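Local coordinates for diffuse adherence adhesin (Escherichia coli, PDB 4MEE), which forms the membrane-embedded transport unit of an autotransporter adhesin that attaches bacteria to human and other mammalian cells and promotes autoaggregation and biofilm formation, at residues T270-G275 with F282-M287; N320-T325 with T333-L338; G427-G432 with V447-G452. All blocks are in the same frame, centred on the assembly; numbering follows the deposited sequence.

Contact 1. Residues T270-G275 with F282-M287; sequences TWYQNG and FAETWM
Trp271 and Ala283 face each other as an antiparallel hydrogen-bonded pair and carry both backbone bonds of this contact: Trp271 N gives to Ala283 O at 2.9 Å, and Ala283 N returns to Trp271 O at 3.0 Å. Their side chains share one face of the barrel wall, and the indole is worth following outward. CB of Trp271 sits 3.9 Å from Ala283 O. With CG anti to the backbone N (chi1 176°), the CE3-CZ3 edge of the indole is brought up beside the neighbouring strand. CE3 comes 4.0 Å from Ala283 CB, with Ala283 N close to the ring plane, and CZ3 reaches on to the backbone N of Phe282. The backbone N of Gln273 lies over the centre of one indole face. NE1, at the far edge, makes a weak hydrogen bond to Leu229 O, and the ring meets Phe232 on the neighbouring strand, so the indole spans three strands.

The other face holds Thr270, Tyr272, Phe282 and Glu284. Tyr272 and Phe282 run side by side, and Phe282 CB rests over one face of the tyrosine ring in a CH-pi contact, 4.1 Å from the centroid. The two rings are nearly parallel (17°) but slid so far apart that they barely overlap. Glu284 is paired with Thr270, its CG 4.0 Å from Thr270 OG1, while its carboxylate is hydrogen-bonded through OE2 to the backbone N of Asn169, in the loop after helix 149-162. The chemistry is therefore split by face: the Trp271 face offers hydrocarbon and an indole, as would suit a lipid-facing surface, whereas the Glu284 face is mixed and gives its buried carboxylate to the chain inside the barrel.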
ATOM      1  N   THR A 270     -16.325  -5.481   5.140  1.00 43.55           N
ATOM      2  CA  THR A 270     -16.874  -4.212   4.737  1.00 44.45           C
ATOM      3  C   THR A 270     -18.188  -3.927   5.427  1.00 44.77           C
ATOM      4  O   THR A 270     -18.949  -4.838   5.661  1.00 44.58           O
ATOM      5  CB  THR A 270     -17.215  -4.284   3.272  1.00 44.38           C
ATOM      6  OG1 THR A 270     -16.158  -3.686   2.524  1.00 44.80           O
ATOM      7  CG2 THR A 270     -18.468  -3.545   3.042  1.00 44.20           C
ATOM      8  N   TRP A 271     -18.477  -2.666   5.737  1.00 45.03           N
ATOM      9  CA  TRP A 271     -19.752  -2.330   6.364  1.00 46.11           C
ATOM     10  C   TRP A 271     -20.282  -1.009   5.892  1.00 46.88           C
ATOM     11  O   TRP A 271     -19.535  -0.067   5.857  1.00 46.28           O
ATOM     12  CB  TRP A 271     -19.554  -2.169   7.852  1.00 46.85           C
ATOM     13  CG  TRP A 271     -20.762  -1.736   8.549  1.00 47.82           C
ATOM     14  CD1 TRP A 271     -21.865  -2.479   8.764  1.00 48.08           C
ATOM     15  CD2 TRP A 271     -20.999  -0.479   9.172  1.00 48.92           C
ATOM     16  NE1 TRP A 271     -22.783  -1.772   9.474  1.00 48.39           N
ATOM     17  CE2 TRP A 271     -22.274  -0.536   9.738  1.00 48.51           C
ATOM     18  CE3 TRP A 271     -20.260   0.686   9.307  1.00 49.13           C
ATOM     19  CZ2 TRP A 271     -22.826   0.517  10.419  1.00 49.13           C
ATOM     20  CZ3 TRP A 271     -20.810   1.734   9.979  1.00 49.53           C
ATOM     21  CH2 TRP A 271     -22.082   1.644  10.531  1.00 49.31           C
ATOM     22  N   TYR A 272     -21.565  -0.928   5.561  1.00 48.03           N
ATOM     23  CA  TYR A 272     -22.212   0.341   5.252  1.00 48.77           C
ATOM     24  C   TYR A 272     -23.494   0.429   6.029  1.00 49.26           C
ATOM     25  O   TYR A 272     -24.274  -0.496   5.997  1.00 49.02           O
ATOM     26  CB  TYR A 272     -22.545   0.399   3.781  1.00 49.28           C
ATOM     27  CG  TYR A 272     -21.348   0.560   2.946  1.00 50.52           C
ATOM     28  CD1 TYR A 272     -20.513  -0.492   2.723  1.00 51.39           C
ATOM     29  CD2 TYR A 272     -21.047   1.768   2.387  1.00 51.67           C
ATOM     30  CE1 TYR A 272     -19.400  -0.351   1.965  1.00 52.94           C
ATOM     31  CE2 TYR A 272     -19.939   1.923   1.616  1.00 52.99           C
ATOM     32  CZ  TYR A 272     -19.122   0.854   1.413  1.00 53.53           C
ATOM     33  OH  TYR A 272     -18.012   0.992   0.648  1.00 54.39           O
ATOM     34  N   GLN A 273     -23.707   1.510   6.764  1.00 49.18           N
ATOM     35  CA  GLN A 273     -24.962   1.646   7.494  1.00 49.62           C
ATOM     36  C   GLN A 273     -26.181   1.923   6.640  1.00 49.41           C
ATOM     37  O   GLN A 273     -27.229   1.346   6.878  1.00 50.06           O
ATOM     38  CB  GLN A 273     -24.863   2.666   8.608  1.00 49.54           C
ATOM     39  CG  GLN A 273     -24.750   4.085   8.151  1.00 49.37           C
ATOM     40  CD  GLN A 273     -25.051   5.021   9.278  1.00 49.21           C
ATOM     41  OE1 GLN A 273     -24.793   6.209   9.185  1.00 48.99           O
ATOM     42  NE2 GLN A 273     -25.602   4.488  10.360  1.00 49.30           N
ATOM     43  N   ASN A 274     -26.073   2.831   5.680  1.00 49.04           N
ATOM     44  CA  ASN A 274     -27.210   3.104   4.834  1.00 49.02           C
ATOM     45  C   ASN A 274     -27.001   2.511   3.473  1.00 49.46           C
ATOM     46  O   ASN A 274     -27.724   2.834   2.548  1.00 49.83           O
ATOM     47  CB  ASN A 274     -27.441   4.592   4.663  1.00 48.59           C
ATOM     48  CG  ASN A 274     -27.507   5.328   5.978  1.00 47.86           C
ATOM     49  OD1 ASN A 274     -28.130   4.878   6.940  1.00 48.40           O
ATOM     50  ND2 ASN A 274     -26.868   6.482   6.022  1.00 47.27           N
ATOM     51  N   GLY A 275     -25.985   1.673   3.326  1.00 49.06           N
ATOM     52  CA  GLY A 275     -25.711   1.049   2.045  1.00 49.36           C
ATOM     53  C   GLY A 275     -24.820   1.966   1.245  1.00 48.73           C
ATOM     54  O   GLY A 275     -24.740   3.142   1.539  1.00 49.80           O
ATOM     55  N   PHE A 282     -19.289   4.337   7.115  1.00 44.95           N
ATOM     56  CA  PHE A 282     -18.807   3.105   6.523  1.00 44.38           C
ATOM     57  C   PHE A 282     -17.532   2.669   7.221  1.00 43.16           C
ATOM     58  O   PHE A 282     -16.930   3.460   7.912  1.00 42.65           O
ATOM     59  CB  PHE A 282     -18.667   3.241   5.002  1.00 45.00           C
ATOM     60  CG  PHE A 282     -17.382   3.795   4.550  1.00 45.61           C
ATOM     61  CD1 PHE A 282     -17.262   5.119   4.249  1.00 45.70           C
ATOM     62  CD2 PHE A 282     -16.314   2.971   4.372  1.00 45.99           C
ATOM     63  CE1 PHE A 282     -16.079   5.617   3.816  1.00 45.79           C
ATOM     64  CE2 PHE A 282     -15.125   3.460   3.947  1.00 46.47           C
ATOM     65  CZ  PHE A 282     -15.006   4.789   3.661  1.00 46.08           C
ATOM     66  N   ALA A 283     -17.172   1.399   7.096  1.00 42.09           N
ATOM     67  CA  ALA A 283     -15.971   0.872   7.717  1.00 40.51           C
ATOM     68  C   ALA A 283     -15.468  -0.263   6.883  1.00 40.58           C
ATOM     69  O   ALA A 283     -16.235  -0.923   6.234  1.00 40.50           O
ATOM     70  CB  ALA A 283     -16.278   0.370   9.097  1.00 39.69           C
ATOM     71  N   GLU A 284     -14.168  -0.483   6.902  1.00 40.62           N
ATOM     72  CA  GLU A 284     -13.585  -1.569   6.145  1.00 41.70           C
ATOM     73  C   GLU A 284     -12.535  -2.184   7.030  1.00 40.57           C
ATOM     74  O   GLU A 284     -12.020  -1.511   7.895  1.00 40.57           O
ATOM     75  CB  GLU A 284     -12.937  -1.037   4.883  1.00 43.45           C
ATOM     76  CG  GLU A 284     -13.927  -0.596   3.829  1.00 47.47           C
ATOM     77  CD  GLU A 284     -13.291  -0.424   2.469  1.00 50.41           C
ATOM     78  OE1 GLU A 284     -12.135  -0.859   2.280  1.00 52.76           O
ATOM     79  OE2 GLU A 284     -13.956   0.150   1.585  1.00 51.94           O
ATOM     80  N   THR A 285     -12.212  -3.458   6.840  1.00 40.43           N
ATOM     81  CA  THR A 285     -11.150  -4.073   7.622  1.00 40.25           C
ATOM     82  C   THR A 285     -10.519  -5.244   6.945  1.00 40.40           C
ATOM     83  O   THR A 285     -11.140  -5.880   6.128  1.00 40.54           O
ATOM     84  CB  THR A 285     -11.718  -4.614   8.907  1.00 40.03           C
ATOM     85  OG1 THR A 285     -12.524  -3.593   9.490  1.00 40.63           O
ATOM     86  CG2 THR A 285     -10.606  -4.962   9.813  1.00 38.97           C
ATOM     87  N   TRP A 286      -9.277  -5.551   7.271  1.00 40.44           N
ATOM     88  CA  TRP A 286      -8.714  -6.748   6.707  1.00 41.45           C
ATOM     89  C   TRP A 286      -7.510  -7.230   7.425  1.00 41.48           C
ATOM     90  O   TRP A 286      -6.911  -6.513   8.177  1.00 41.43           O
ATOM     91  CB  TRP A 286      -8.363  -6.542   5.255  1.00 41.19           C
ATOM     92  CG  TRP A 286      -7.510  -5.428   4.995  1.00 41.08           C
ATOM     93  CD1 TRP A 286      -7.901  -4.217   4.592  1.00 41.36           C
ATOM     94  CD2 TRP A 286      -6.097  -5.396   5.070  1.00 41.13           C
ATOM     95  NE1 TRP A 286      -6.825  -3.414   4.403  1.00 41.15           N
ATOM     96  CE2 TRP A 286      -5.700  -4.119   4.698  1.00 40.82           C
ATOM     97  CE3 TRP A 286      -5.132  -6.320   5.416  1.00 41.08           C
ATOM     98  CZ2 TRP A 286      -4.395  -3.737   4.667  1.00 40.31           C
ATOM     99  CZ3 TRP A 286      -3.851  -5.942   5.388  1.00 40.84           C
ATOM    100  CH2 TRP A 286      -3.481  -4.661   5.011  1.00 40.71           C
ATOM    101  N   MET A 287      -7.133  -8.463   7.178  1.00 42.58           N
ATOM    102  CA  MET A 287      -5.947  -8.957   7.796  1.00 43.37           C
ATOM    103  C   MET A 287      -5.339  -9.985   6.873  1.00 42.42           C
ATOM    104  O   MET A 287      -6.050 -10.629   6.139  1.00 42.24           O
ATOM    105  CB  MET A 287      -6.321  -9.521   9.139  1.00 45.91           C
ATOM    106  CG  MET A 287      -5.956 -10.958   9.318  1.00 49.50           C
ATOM    107  SD  MET A 287      -5.545 -11.117  11.045  1.00 54.96           S
ATOM    108  CE  MET A 287      -3.919 -11.816  10.855  1.00 53.02           C
TER

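Contact 2. Residues N320-T325 with T333-L338; sequences NLNVHT and TGEFWL
A classic beta bulge sits in the hairpin of strands 303-327 and 333-355, where Val323 and His324 together face Phe336. Phe336 O takes both bulge amides, Val323 N at 2.8 Å and His324 N only weakly; Phe336 N returns a bond to His324 O. The extra residue shifts the pairing by one, from Asn322 opposite Trp337 to Thr325 opposite Glu335. On the Leu321 side of the bulge, Leu338 N to Leu321 O (2.9 Å) holds the regular register.

The bulge also turns Val323 toward the partner strand. Its side chain runs alongside Phe336: CB and CG1 lie at the CD2 edge of the ring, CG1 in its plane, while the second branch, CG2, meets Leu338 CD1 at 3.8 Å.

On the face of Asn322 and Trp337 the packing is flat. Trp337 CG is anti to its carbonyl carbon (chi1 -70°), which leans the indole over toward strand 303-327, so that one face lies against Asn322. CB of Asn322 then stands over the six-membered ring, 3.8 Å from its centroid and 9° off the normal, and the amide lies at 24° to the indole. Asn322 OD1 meets Glu335 CG at 3.5 Å, with the carboxylate turned almost perpendicular to the amide. Trp337 and Glu335 also touch Lys381 of strand 370-383.

Two obliquely running antiparallel strands, a bulge near their turn and an aliphatic-aromatic patch backed by a buried indole are in keeping with the end of a beta hairpin in an outer-membrane barrel.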
ATOM      1  N   ASN A 320     -19.646   8.895   4.038  1.00 40.40           N
ATOM      2  CA  ASN A 320     -20.082   9.231   2.688  1.00 40.47           C
ATOM      3  C   ASN A 320     -21.186  10.283   2.720  1.00 41.11           C
ATOM      4  O   ASN A 320     -22.157  10.156   3.470  1.00 41.05           O
ATOM      5  CB  ASN A 320     -20.539   7.978   1.935  1.00 40.59           C
ATOM      6  CG  ASN A 320     -19.384   7.073   1.542  1.00 40.22           C
ATOM      7  OD1 ASN A 320     -18.280   7.539   1.263  1.00 40.13           O
ATOM      8  ND2 ASN A 320     -19.640   5.772   1.508  1.00 40.26           N
ATOM      9  N   LEU A 321     -21.021  11.323   1.908  1.00 41.17           N
ATOM     10  CA  LEU A 321     -21.947  12.450   1.890  1.00 41.79           C
ATOM     11  C   LEU A 321     -22.246  12.889   0.460  1.00 42.16           C
ATOM     12  O   LEU A 321     -21.337  13.256  -0.287  1.00 42.63           O
ATOM     13  CB  LEU A 321     -21.371  13.623   2.699  1.00 41.45           C
ATOM     14  CG  LEU A 321     -22.169  14.929   2.805  1.00 41.02           C
ATOM     15  CD1 LEU A 321     -23.324  14.800   3.787  1.00 41.01           C
ATOM     16  CD2 LEU A 321     -21.257  16.077   3.211  1.00 40.68           C
ATOM     17  N   ASN A 322     -23.524  12.835   0.089  1.00 43.07           N
ATOM     18  CA  ASN A 322     -23.986  13.346  -1.199  1.00 43.60           C
ATOM     19  C   ASN A 322     -24.244  14.846  -1.099  1.00 43.76           C
ATOM     20  O   ASN A 322     -25.226  15.285  -0.495  1.00 43.90           O
ATOM     21  CB  ASN A 322     -25.244  12.600  -1.667  1.00 45.32           C
ATOM     22  CG  ASN A 322     -25.743  13.070  -3.025  1.00 45.77           C
ATOM     23  OD1 ASN A 322     -24.963  13.482  -3.886  1.00 46.46           O
ATOM     24  ND2 ASN A 322     -27.054  12.999  -3.226  1.00 47.03           N
ATOM     25  N   VAL A 323     -23.345  15.624  -1.694  1.00 43.36           N
ATOM     26  CA  VAL A 323     -23.378  17.079  -1.588  1.00 43.65           C
ATOM     27  C   VAL A 323     -24.442  17.674  -2.509  1.00 43.26           C
ATOM     28  O   VAL A 323     -25.374  18.336  -2.043  1.00 43.39           O
ATOM     29  CB  VAL A 323     -21.982  17.691  -1.870  1.00 42.88           C
ATOM     30  CG1 VAL A 323     -22.042  19.211  -1.946  1.00 42.62           C
ATOM     31  CG2 VAL A 323     -20.988  17.256  -0.804  1.00 41.72           C
ATOM     32  N   HIS A 324     -24.308  17.409  -3.808  1.00 42.09           N
ATOM     33  CA  HIS A 324     -25.167  18.004  -4.827  1.00 39.86           C
ATOM     34  C   HIS A 324     -25.524  16.998  -5.914  1.00 42.23           C
ATOM     35  O   HIS A 324     -24.772  16.071  -6.187  1.00 42.34           O
ATOM     36  CB  HIS A 324     -24.460  19.206  -5.453  1.00 33.49           C
ATOM     37  CG  HIS A 324     -25.389  20.192  -6.085  1.00 27.31           C
ATOM     38  ND1 HIS A 324     -25.138  20.777  -7.307  1.00 19.76           N
ATOM     39  CD2 HIS A 324     -26.572  20.696  -5.662  1.00 29.25           C
ATOM     40  CE1 HIS A 324     -26.124  21.602  -7.610  1.00 19.75           C
ATOM     41  NE2 HIS A 324     -27.008  21.572  -6.627  1.00 30.47           N
ATOM     42  N   THR A 325     -26.674  17.172  -6.534  1.00 43.26           N
ATOM     43  CA  THR A 325     -27.017  16.317  -7.641  1.00 45.12           C
ATOM     44  C   THR A 325     -27.611  17.230  -8.686  1.00 45.07           C
ATOM     45  O   THR A 325     -28.455  18.066  -8.370  1.00 45.71           O
ATOM     46  CB  THR A 325     -27.975  15.195  -7.204  1.00 45.90           C
ATOM     47  OG1 THR A 325     -28.485  14.507  -8.354  1.00 45.66           O
ATOM     48  CG2 THR A 325     -29.129  15.760  -6.389  1.00 45.22           C
ATOM     49  N   THR A 333     -26.620  13.513 -15.824  1.00 38.06           N
ATOM     50  CA  THR A 333     -27.013  13.441 -14.426  1.00 38.60           C
ATOM     51  C   THR A 333     -25.741  13.318 -13.635  1.00 39.70           C
ATOM     52  O   THR A 333     -25.004  12.357 -13.806  1.00 39.75           O
ATOM     53  CB  THR A 333     -27.864  12.207 -14.131  1.00 38.40           C
ATOM     54  OG1 THR A 333     -28.632  11.876 -15.288  1.00 38.96           O
ATOM     55  CG2 THR A 333     -28.786  12.477 -12.957  1.00 37.99           C
ATOM     56  N   GLY A 334     -25.483  14.294 -12.777  1.00 40.46           N
ATOM     57  CA  GLY A 334     -24.247  14.320 -12.023  1.00 41.39           C
ATOM     58  C   GLY A 334     -24.514  14.116 -10.555  1.00 42.52           C
ATOM     59  O   GLY A 334     -25.583  14.453 -10.052  1.00 43.70           O
ATOM     60  N   GLU A 335     -23.545  13.541  -9.868  1.00 43.32           N
ATOM     61  CA  GLU A 335     -23.611  13.441  -8.433  1.00 43.55           C
ATOM     62  C   GLU A 335     -22.285  13.970  -7.944  1.00 45.34           C
ATOM     63  O   GLU A 335     -21.281  13.842  -8.629  1.00 45.58           O
ATOM     64  CB  GLU A 335     -23.794  11.992  -8.020  1.00 43.26           C
ATOM     65  CG  GLU A 335     -24.835  11.804  -6.938  1.00 42.82           C
ATOM     66  CD  GLU A 335     -25.594  10.503  -7.098  1.00 42.56           C
ATOM     67  OE1 GLU A 335     -24.996   9.511  -7.574  1.00 43.81           O
ATOM     68  OE2 GLU A 335     -26.791  10.472  -6.748  1.00 42.47           O
ATOM     69  N   PHE A 336     -22.273  14.598  -6.781  1.00 46.88           N
ATOM     70  CA  PHE A 336     -21.011  15.032  -6.224  1.00 48.76           C
ATOM     71  C   PHE A 336     -20.939  14.652  -4.765  1.00 47.23           C
ATOM     72  O   PHE A 336     -21.845  14.952  -3.995  1.00 46.28           O
ATOM     73  CB  PHE A 336     -20.803  16.529  -6.414  1.00 49.32           C
ATOM     74  CG  PHE A 336     -19.645  17.071  -5.643  1.00 52.16           C
ATOM     75  CD1 PHE A 336     -18.345  16.921  -6.112  1.00 52.73           C
ATOM     76  CD2 PHE A 336     -19.850  17.725  -4.439  1.00 52.37           C
ATOM     77  CE1 PHE A 336     -17.272  17.425  -5.395  1.00 54.07           C
ATOM     78  CE2 PHE A 336     -18.786  18.233  -3.716  1.00 54.08           C
ATOM     79  CZ  PHE A 336     -17.493  18.081  -4.194  1.00 54.40           C
ATOM     80  N   TRP A 337     -19.841  14.003  -4.397  1.00 47.41           N
ATOM     81  CA  TRP A 337     -19.715  13.359  -3.096  1.00 46.92           C
ATOM     82  C   TRP A 337     -18.470  13.806  -2.346  1.00 45.90           C
ATOM     83  O   TRP A 337     -17.412  14.001  -2.948  1.00 45.95           O
ATOM     84  CB  TRP A 337     -19.679  11.838  -3.264  1.00 47.40           C
ATOM     85  CG  TRP A 337     -20.976  11.225  -3.704  1.00 47.91           C
ATOM     86  CD1 TRP A 337     -21.526  11.265  -4.957  1.00 48.08           C
ATOM     87  CD2 TRP A 337     -21.880  10.461  -2.893  1.00 47.19           C
ATOM     88  NE1 TRP A 337     -22.715  10.580  -4.972  1.00 47.71           N
ATOM     89  CE2 TRP A 337     -22.958  10.077  -3.721  1.00 47.29           C
ATOM     90  CE3 TRP A 337     -21.885  10.067  -1.548  1.00 46.71           C
ATOM     91  CZ2 TRP A 337     -24.034   9.320  -3.247  1.00 47.21           C
ATOM     92  CZ3 TRP A 337     -22.955   9.312  -1.077  1.00 46.60           C
ATOM     93  CH2 TRP A 337     -24.014   8.947  -1.927  1.00 46.97           C
ATOM     94  N   LEU A 338     -18.610  13.962  -1.031  1.00 46.03           N
ATOM     95  CA  LEU A 338     -17.476  14.233  -0.146  1.00 45.94           C
ATOM     96  C   LEU A 338     -17.320  13.132   0.897  1.00 45.42           C
ATOM     97  O   LEU A 338     -18.308  12.645   1.456  1.00 45.68           O
ATOM     98  CB  LEU A 338     -17.613  15.594   0.543  1.00 46.22           C
ATOM     99  CG  LEU A 338     -17.112  16.842  -0.192  1.00 47.57           C
ATOM    100  CD1 LEU A 338     -17.548  18.099   0.546  1.00 47.72           C
ATOM    101  CD2 LEU A 338     -15.600  16.829  -0.374  1.00 47.46           C
TER

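Contact 3. Residues G427-G432 with V447-G452; sequences GEIKTG and VAYQAG
Six backbone hydrogen bonds join Gly427, Ile429 and Thr431 to Ala451, Tyr449 and Val447, two to each pair, and all are of ordinary strength. The first pair is bound by Gly427 N to Ala451 O at 2.9 Å. In the middle, Ile429 N gives to Tyr449 O at 3.1 Å, and at the far end Val447 N reaches Thr431 O at 2.8 Å.

CA-H...O contacts accompany the non-hydrogen-bonded pairs: Glu428 CA to Tyr449 O and Lys430 CA to Val447 O, each 3.5 Å. The unbroken alternation, with strands 171° apart, is that of a regular hairpin of an up-and-down transmembrane beta barrel. Strand 397-405 flanks it on the side of Glu428, and the last strand, 457-467, on the side of Ala448.

Apolar touching is light. Ile429 CG2 meets Tyr449 CB at 4.0 Å and lies at the edge of the phenol ring, near its plane; CG of the tyrosine stands anti to the backbone N (chi1 172°), which sets the CD2 edge beside that methyl, while the end of Ile429 leads away from the partner strand. Ile429 and Val447 are on the surface, where lipid probably lies. Thr431 shares this face, its OG1 hydrogen-bonded to Tyr397 O.

The charged side chains are on the other face, with Ala448 among them. Glu428 and Gln450 run side by side, CG to CG at 4.0 Å, their aliphatic stems touching while the carboxylate looks past the amide to Asn401 and to a salt bridge with Lys373. Two partners should favour a charged Glu428 in this buried position. Lys430 lays CG 4.1 Å from Ala448 CB, then bends so that NZ forms long, weak ion pairs with Glu399 and with Asp167.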
ATOM      1  N   GLY A 427       2.769  13.303   2.689  1.00 37.88           N
ATOM      2  CA  GLY A 427       1.550  13.788   2.040  1.00 38.79           C
ATOM      3  C   GLY A 427       1.186  12.923   0.847  1.00 39.35           C
ATOM      4  O   GLY A 427       2.043  12.572   0.038  1.00 40.07           O
ATOM      5  N   GLU A 428      -0.083  12.569   0.720  1.00 40.03           N
ATOM      6  CA  GLU A 428      -0.474  11.684  -0.360  1.00 40.13           C
ATOM      7  C   GLU A 428      -1.571  12.296  -1.206  1.00 39.94           C
ATOM      8  O   GLU A 428      -2.508  12.887  -0.682  1.00 39.39           O
ATOM      9  CB  GLU A 428      -0.910  10.344   0.207  1.00 40.98           C
ATOM     10  CG  GLU A 428      -1.355   9.324  -0.824  1.00 42.23           C
ATOM     11  CD  GLU A 428      -2.137   8.196  -0.189  1.00 43.14           C
ATOM     12  OE1 GLU A 428      -2.844   8.460   0.802  1.00 43.41           O
ATOM     13  OE2 GLU A 428      -2.048   7.049  -0.671  1.00 44.59           O
ATOM     14  N   ILE A 429      -1.447  12.153  -2.517  1.00 40.10           N
ATOM     15  CA  ILE A 429      -2.467  12.635  -3.428  1.00 40.64           C
ATOM     16  C   ILE A 429      -2.825  11.554  -4.428  1.00 40.89           C
ATOM     17  O   ILE A 429      -1.968  11.061  -5.156  1.00 40.31           O
ATOM     18  CB  ILE A 429      -2.005  13.880  -4.196  1.00 40.90           C
ATOM     19  CG1 ILE A 429      -3.097  14.343  -5.159  1.00 41.55           C
ATOM     20  CG2 ILE A 429      -0.736  13.583  -4.972  1.00 40.32           C
ATOM     21  CD1 ILE A 429      -4.028  15.382  -4.576  1.00 42.42           C
ATOM     22  N   LYS A 430      -4.102  11.205  -4.462  1.00 41.43           N
ATOM     23  CA  LYS A 430      -4.597  10.178  -5.360  1.00 41.73           C
ATOM     24  C   LYS A 430      -5.559  10.788  -6.353  1.00 42.34           C
ATOM     25  O   LYS A 430      -6.156  11.830  -6.084  1.00 43.08           O
ATOM     26  CB  LYS A 430      -5.316   9.092  -4.571  1.00 41.95           C
ATOM     27  CG  LYS A 430      -4.437   8.400  -3.546  1.00 41.32           C
ATOM     28  CD  LYS A 430      -4.895   6.975  -3.293  1.00 42.80           C
ATOM     29  CE  LYS A 430      -5.688   6.854  -2.002  1.00 43.73           C
ATOM     30  NZ  LYS A 430      -6.767   5.839  -2.132  1.00 44.77           N
ATOM     31  N   THR A 431      -5.702  10.136  -7.497  1.00 41.79           N
ATOM     32  CA  THR A 431      -6.713  10.503  -8.474  1.00 42.14           C
ATOM     33  C   THR A 431      -6.873   9.373  -9.466  1.00 41.75           C
ATOM     34  O   THR A 431      -5.956   8.586  -9.655  1.00 42.35           O
ATOM     35  CB  THR A 431      -6.341  11.780  -9.246  1.00 41.43           C
ATOM     36  OG1 THR A 431      -7.372  12.069 -10.195  1.00 41.95           O
ATOM     37  CG2 THR A 431      -5.022  11.598  -9.979  1.00 41.31           C
ATOM     38  N   GLY A 432      -8.034   9.303 -10.102  1.00 42.51           N
ATOM     39  CA  GLY A 432      -8.286   8.300 -11.128  1.00 43.46           C
ATOM     40  C   GLY A 432      -9.725   8.322 -11.595  1.00 45.02           C
ATOM     41  O   GLY A 432     -10.532   9.101 -11.093  1.00 45.74           O
ATOM     42  N   VAL A 447      -3.965   6.695 -10.007  1.00 40.50           N
ATOM     43  CA  VAL A 447      -2.594   7.179  -9.891  1.00 40.50           C
ATOM     44  C   VAL A 447      -2.384   7.781  -8.500  1.00 40.41           C
ATOM     45  O   VAL A 447      -3.093   8.707  -8.100  1.00 39.98           O
ATOM     46  CB  VAL A 447      -2.246   8.199 -11.003  1.00 40.63           C
ATOM     47  CG1 VAL A 447      -0.881   8.829 -10.762  1.00 40.48           C
ATOM     48  CG2 VAL A 447      -2.281   7.536 -12.373  1.00 40.41           C
ATOM     49  N   ALA A 448      -1.414   7.232  -7.773  1.00 40.42           N
ATOM     50  CA  ALA A 448      -1.097   7.655  -6.409  1.00 40.17           C
ATOM     51  C   ALA A 448       0.349   8.126  -6.296  1.00 40.61           C
ATOM     52  O   ALA A 448       1.258   7.520  -6.874  1.00 40.21           O
ATOM     53  CB  ALA A 448      -1.358   6.519  -5.434  1.00 39.27           C
ATOM     54  N   TYR A 449       0.551   9.202  -5.539  1.00 40.91           N
ATOM     55  CA  TYR A 449       1.873   9.782  -5.343  1.00 42.05           C
ATOM     56  C   TYR A 449       2.087  10.197  -3.887  1.00 42.12           C
ATOM     57  O   TYR A 449       1.272  10.923  -3.323  1.00 41.45           O
ATOM     58  CB  TYR A 449       2.071  10.977  -6.276  1.00 43.25           C
ATOM     59  CG  TYR A 449       3.331  11.752  -5.998  1.00 45.67           C
ATOM     60  CD1 TYR A 449       4.559  11.315  -6.485  1.00 46.28           C
ATOM     61  CD2 TYR A 449       3.298  12.919  -5.241  1.00 46.26           C
ATOM     62  CE1 TYR A 449       5.720  12.023  -6.235  1.00 48.73           C
ATOM     63  CE2 TYR A 449       4.453  13.636  -4.985  1.00 48.75           C
ATOM     64  CZ  TYR A 449       5.659  13.183  -5.483  1.00 49.46           C
ATOM     65  OH  TYR A 449       6.808  13.889  -5.227  1.00 51.44           O
ATOM     66  N   GLN A 450       3.189   9.732  -3.298  1.00 42.27           N
ATOM     67  CA  GLN A 450       3.509   9.976  -1.886  1.00 43.46           C
ATOM     68  C   GLN A 450       4.820  10.719  -1.756  1.00 43.32           C
ATOM     69  O   GLN A 450       5.796  10.368  -2.409  1.00 43.88           O
ATOM     70  CB  GLN A 450       3.676   8.664  -1.122  1.00 44.76           C
ATOM     71  CG  GLN A 450       2.410   8.056  -0.552  1.00 46.19           C
ATOM     72  CD  GLN A 450       2.071   6.720  -1.181  1.00 47.51           C
ATOM     73  OE1 GLN A 450       1.984   6.599  -2.402  1.00 47.09           O
ATOM     74  NE2 GLN A 450       1.877   5.707  -0.345  1.00 48.10           N
ATOM     75  N   ALA A 451       4.867  11.716  -0.886  1.00 43.67           N
ATOM     76  CA  ALA A 451       6.117  12.418  -0.649  1.00 43.64           C
ATOM     77  C   ALA A 451       6.346  12.657   0.831  1.00 44.16           C
ATOM     78  O   ALA A 451       5.427  13.013   1.563  1.00 43.40           O
ATOM     79  CB  ALA A 451       6.149  13.726  -1.416  1.00 43.13           C
ATOM     80  N   GLY A 452       7.583  12.454   1.261  1.00 44.88           N
ATOM     81  CA  GLY A 452       7.961  12.692   2.638  1.00 45.59           C
ATOM     82  C   GLY A 452       9.116  13.660   2.654  1.00 45.94           C
ATOM     83  O   GLY A 452       9.025  14.754   2.098  1.00 46.62           O
TER

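How the contacts relate
All three contacts join successive antiparallel strands of the same barrel. Contacts 1 and 2 follow each other round the wall near one end, through neighbouring strands 280-298 and 303-327: Asn320 of contact 2 touches the rings of Phe282 and Tyr272 in contact 1. Contact 3 touches neither and lies nearer the centre of the chain, about 23 Å from each between centres. Contact 1 is the most buried, rich in aromatic groups; contacts 2 and 3 are surface contacts. Contact 2 has an irregular register close to its turn, whereas contact 3 pairs evenly, and its charged side chains, on the face away from Ile429 and Val447, find their ionic partners outside the hairpin.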